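Local atomic coordinates of peptidase M42 (Thaumarchaeota archaeon SCGC AB-539-E09, PDB entry 5DS0), a protein that is a TET aminopeptidase of the M42 family that probably trims N-terminal residues from peptides using a pair of metal ions. Residues Leu9-Thr12 with Leu13-Phe17; Glu214-Gly217 with Leu218-Ala221. All coordinates share one frame; numbering follows the deposited sequence.

Contact 1 of 2, residues Leu9-Thr12 with Leu13-Phe17; sequences LMKT and LMEAF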
# COMPACT_ATOMS: atom_id res chain seq x y z
N LEU C 9 50.82 9.35 21.53
CA LEU C 9 50.09 8.16 21.90
C LEU C 9 48.68 8.20 21.32
O LEU C 9 48.26 7.27 20.66
CB LEU C 9 50.00 8.02 23.41
CG LEU C 9 49.11 6.88 23.90
CD1 LEU C 9 49.70 5.55 23.50
CD2 LEU C 9 48.93 6.93 25.41
N MSE C 10 47.98 9.31 21.54
CA MSE C 10 46.63 9.47 21.01
C MSE C 10 46.63 9.18 19.53
O MSE C 10 45.88 8.36 19.08
CB MSE C 10 46.03 10.84 21.30
CG MSE C 10 44.51 10.75 21.21
SE MSE C 10 43.62 12.51 21.44
CE MSE C 10 43.85 12.59 23.39
N LYS C 11 47.48 9.86 18.78
CA LYS C 11 47.56 9.67 17.33
C LYS C 11 47.77 8.21 16.97
O LYS C 11 47.10 7.66 16.11
CB LYS C 11 48.69 10.53 16.75
CG LYS C 11 48.86 10.47 15.25
CD LYS C 11 49.89 11.48 14.80
CE LYS C 11 49.70 11.92 13.36
NZ LYS C 11 50.20 10.87 12.43
N THR C 12 48.73 7.59 17.63
CA THR C 12 49.10 6.23 17.31
C THR C 12 47.98 5.24 17.58
O THR C 12 47.76 4.32 16.79
CB THR C 12 50.36 5.85 18.11
OG1 THR C 12 51.40 6.73 17.70
CG2 THR C 12 50.79 4.43 17.84
N LEU C 13 47.29 5.44 18.70
CA LEU C 13 46.11 4.64 19.03
C LEU C 13 45.00 4.74 18.00
O LEU C 13 44.52 3.74 17.49
CB LEU C 13 45.53 5.07 20.38
CG LEU C 13 46.28 4.67 21.64
CD1 LEU C 13 45.64 5.37 22.83
CD2 LEU C 13 46.25 3.17 21.82
N MSE C 14 44.58 5.97 17.70
CA MSE C 14 43.48 6.18 16.77
C MSE C 14 43.83 5.73 15.37
O MSE C 14 42.94 5.48 14.57
CB MSE C 14 43.06 7.64 16.70
CG MSE C 14 42.63 8.29 18.02
SE MSE C 14 41.66 7.08 19.24
CE MSE C 14 42.38 7.77 20.93
N GLU C 15 45.13 5.67 15.04
CA GLU C 15 45.55 5.26 13.71
C GLU C 15 45.90 3.78 13.62
O GLU C 15 46.05 3.24 12.54
CB GLU C 15 46.71 6.12 13.23
CG GLU C 15 46.29 7.52 12.80
CD GLU C 15 47.42 8.31 12.15
OE1 GLU C 15 48.58 7.85 12.24
OE2 GLU C 15 47.14 9.38 11.56
N ALA C 16 46.02 3.11 14.77
CA ALA C 16 46.36 1.69 14.82
C ALA C 16 45.29 0.81 14.24
O ALA C 16 44.10 1.15 14.23
CB ALA C 16 46.62 1.26 16.25
N PHE C 17 45.71 -0.36 13.79
CA PHE C 17 44.81 -1.39 13.29
C PHE C 17 44.35 -2.28 14.44
O PHE C 17 45.18 -2.97 15.04
CB PHE C 17 45.56 -2.22 12.25
CG PHE C 17 44.71 -3.21 11.51
CD1 PHE C 17 44.35 -4.42 12.10
CD2 PHE C 17 44.30 -2.96 10.22
CE1 PHE C 17 43.58 -5.34 11.43
CE2 PHE C 17 43.53 -3.87 9.54
CZ PHE C 17 43.16 -5.07 10.14

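Contact 2 of 2, residues Glu214-Gly217 with Leu218-Ala221; sequences EEVG and LRGA. With CO (cobalt (II) ion), chain U.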
# COMPACT_ATOMS: atom_id res chain seq x y z
N GLU C 214 34.61 -5.65 22.97
CA GLU C 214 33.40 -4.99 23.48
C GLU C 214 32.34 -4.89 22.39
O GLU C 214 31.18 -5.16 22.63
CB GLU C 214 33.69 -3.58 23.98
CG GLU C 214 32.57 -2.89 24.78
CD GLU C 214 31.52 -2.09 23.97
OE1 GLU C 214 31.80 -1.54 22.87
OE2 GLU C 214 30.38 -1.98 24.47
N GLU C 215 32.76 -4.50 21.18
CA GLU C 215 31.81 -4.14 20.13
C GLU C 215 31.01 -5.34 19.61
O GLU C 215 30.02 -5.15 18.91
CB GLU C 215 32.50 -3.39 18.97
CG GLU C 215 33.19 -2.09 19.35
CD GLU C 215 32.25 -0.89 19.56
OE1 GLU C 215 31.06 -1.10 19.80
OE2 GLU C 215 32.70 0.29 19.49
N VAL C 216 31.43 -6.56 19.95
CA VAL C 216 30.74 -7.78 19.52
C VAL C 216 30.06 -8.55 20.66
O VAL C 216 29.60 -9.67 20.43
CB VAL C 216 31.67 -8.77 18.73
CG1 VAL C 216 32.17 -8.14 17.44
CG2 VAL C 216 32.84 -9.24 19.57
N GLY C 217 29.96 -7.98 21.86
CA GLY C 217 29.24 -8.64 22.96
C GLY C 217 29.88 -8.59 24.34
O GLY C 217 29.65 -9.49 25.17
N LEU C 218 30.67 -7.55 24.61
CA LEU C 218 31.26 -7.32 25.94
C LEU C 218 32.11 -8.51 26.42
O LEU C 218 32.13 -8.85 27.60
CB LEU C 218 30.16 -6.97 26.97
CG LEU C 218 29.03 -6.06 26.45
CD1 LEU C 218 27.95 -5.89 27.52
CD2 LEU C 218 29.58 -4.72 25.99
N ARG C 219 32.82 -9.12 25.48
CA ARG C 219 33.45 -10.41 25.73
C ARG C 219 34.69 -10.30 26.61
O ARG C 219 34.83 -11.04 27.57
CB ARG C 219 33.74 -11.11 24.40
CG ARG C 219 32.46 -11.42 23.65
CD ARG C 219 32.69 -12.25 22.41
NE ARG C 219 31.44 -12.42 21.65
CZ ARG C 219 31.37 -12.66 20.34
NH1 ARG C 219 32.47 -12.75 19.59
NH2 ARG C 219 30.19 -12.80 19.76
N GLY C 220 35.58 -9.38 26.28
CA GLY C 220 36.80 -9.19 27.06
C GLY C 220 36.56 -8.66 28.47
O GLY C 220 37.31 -8.99 29.38
N ALA C 221 35.50 -7.87 28.65
CA ALA C 221 35.10 -7.42 29.97
C ALA C 221 34.76 -8.57 30.93
O ALA C 221 35.13 -8.53 32.10
CB ALA C 221 33.89 -6.51 29.85
CO CO U . 30.97 1.22 20.48

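Contact 1 of 2, residues Leu9-Thr12 with Leu13-Phe17
The carbonyl oxygen of L9 accepts the backbone N-H of L13, with L13 N and L9 O 2.9 Å apart and an N-H...O angle of 171°. One residue on, M14 N reaches M10 O at 3.1 Å. The next bond, E15 N to K11 O, is bent to 136° at the hydrogen, while A16 is the first residue to leave helical backbone angles; the helix is ending here. Side chains pair at the same spacing. L9 swings its CG anti to its own N (chi1 174°), which carries the branch along the helix to meet L13, L9 CG to L13 CD1 at 3.9 Å. The two selenomethionines meet at an oblique angle: M14, folded back by its later torsions, lays CE against CG of M10 at 3.7 Å. On the more open side of the helix the chain of K11 bends at its last torsion and sets NZ 3.4 Å from E15 OE1, a salt bridge with a weak hydrogen bond; E15 OE2 is held more firmly by the backbone N of F165. L13 and A16 offer their carbonyl oxygens to R182. With M10 and M14 packed on helix 179-197, and L9 and L13 on helix 24-34, the arrangement is the C-terminal end of an amphipathic alpha-helix, here the N-terminal helix 2-15, built on i to i+4 pairs.

Contact 2 of 2, residues Glu214-Gly217 with Leu218-Ala221
L218, R219 and G217 form the junction of a beta-loop-alpha unit at the dinuclear metal site, where the loop after strand 205-211 turns into helix 219-228. L218 stands at the N-cap position. Its N-H bonds to E214 O, with L218 N and E214 O 3.1 Å apart; this oxygen also accepts G217 N, both donors arriving from the same face of the carbonyl plane, and the shared acceptor closes the turn. G217 has a phi of 137°, a backbone conformation mainly accessible to glycine. The side chain of L218 runs beside that of E214, pointing the same way, and its CD2 branch lies 3.7 Å from E214 CG. R219 extends from CG to NE and crosses V216 at about a right angle: V216 CG2 is 3.5 Å from R219 NH1, and V216 O sits over one face of the guanidinium, offset toward its rim, without a hydrogen bond. NH2 instead makes a weak bond to R267 O of the second subunit, whose I270 packs on V216. E214 and E215 serve different cobalt sites. E215 is bidentate, its OE1 at 2.4 Å and OE2 at 2.2 Å from the cobalt ion it shares with D180 and H325.

Contact 1 precedes contact 2 along the chain, and the two lie on opposite sides of its centre, with their own centres 20 Å apart and nearest atoms about 11 Å apart. They share no helix or strand: residues 9-17 close helix 2-15, whereas residues 214-221 run from the loop after strand 205-211 of the mixed sheet into the first turn of helix 219-228. Of the two, only contact 2 supplies metal ligands, E214 and E215. The selenomethionine M14 packs on F179 and R182, the residue just before the cobalt ligand D180 and the one two places after it. Its side chain stays about 12 Å from a cobalt ion, so contact 1 is linked to the site only indirectly, through helix 179-197.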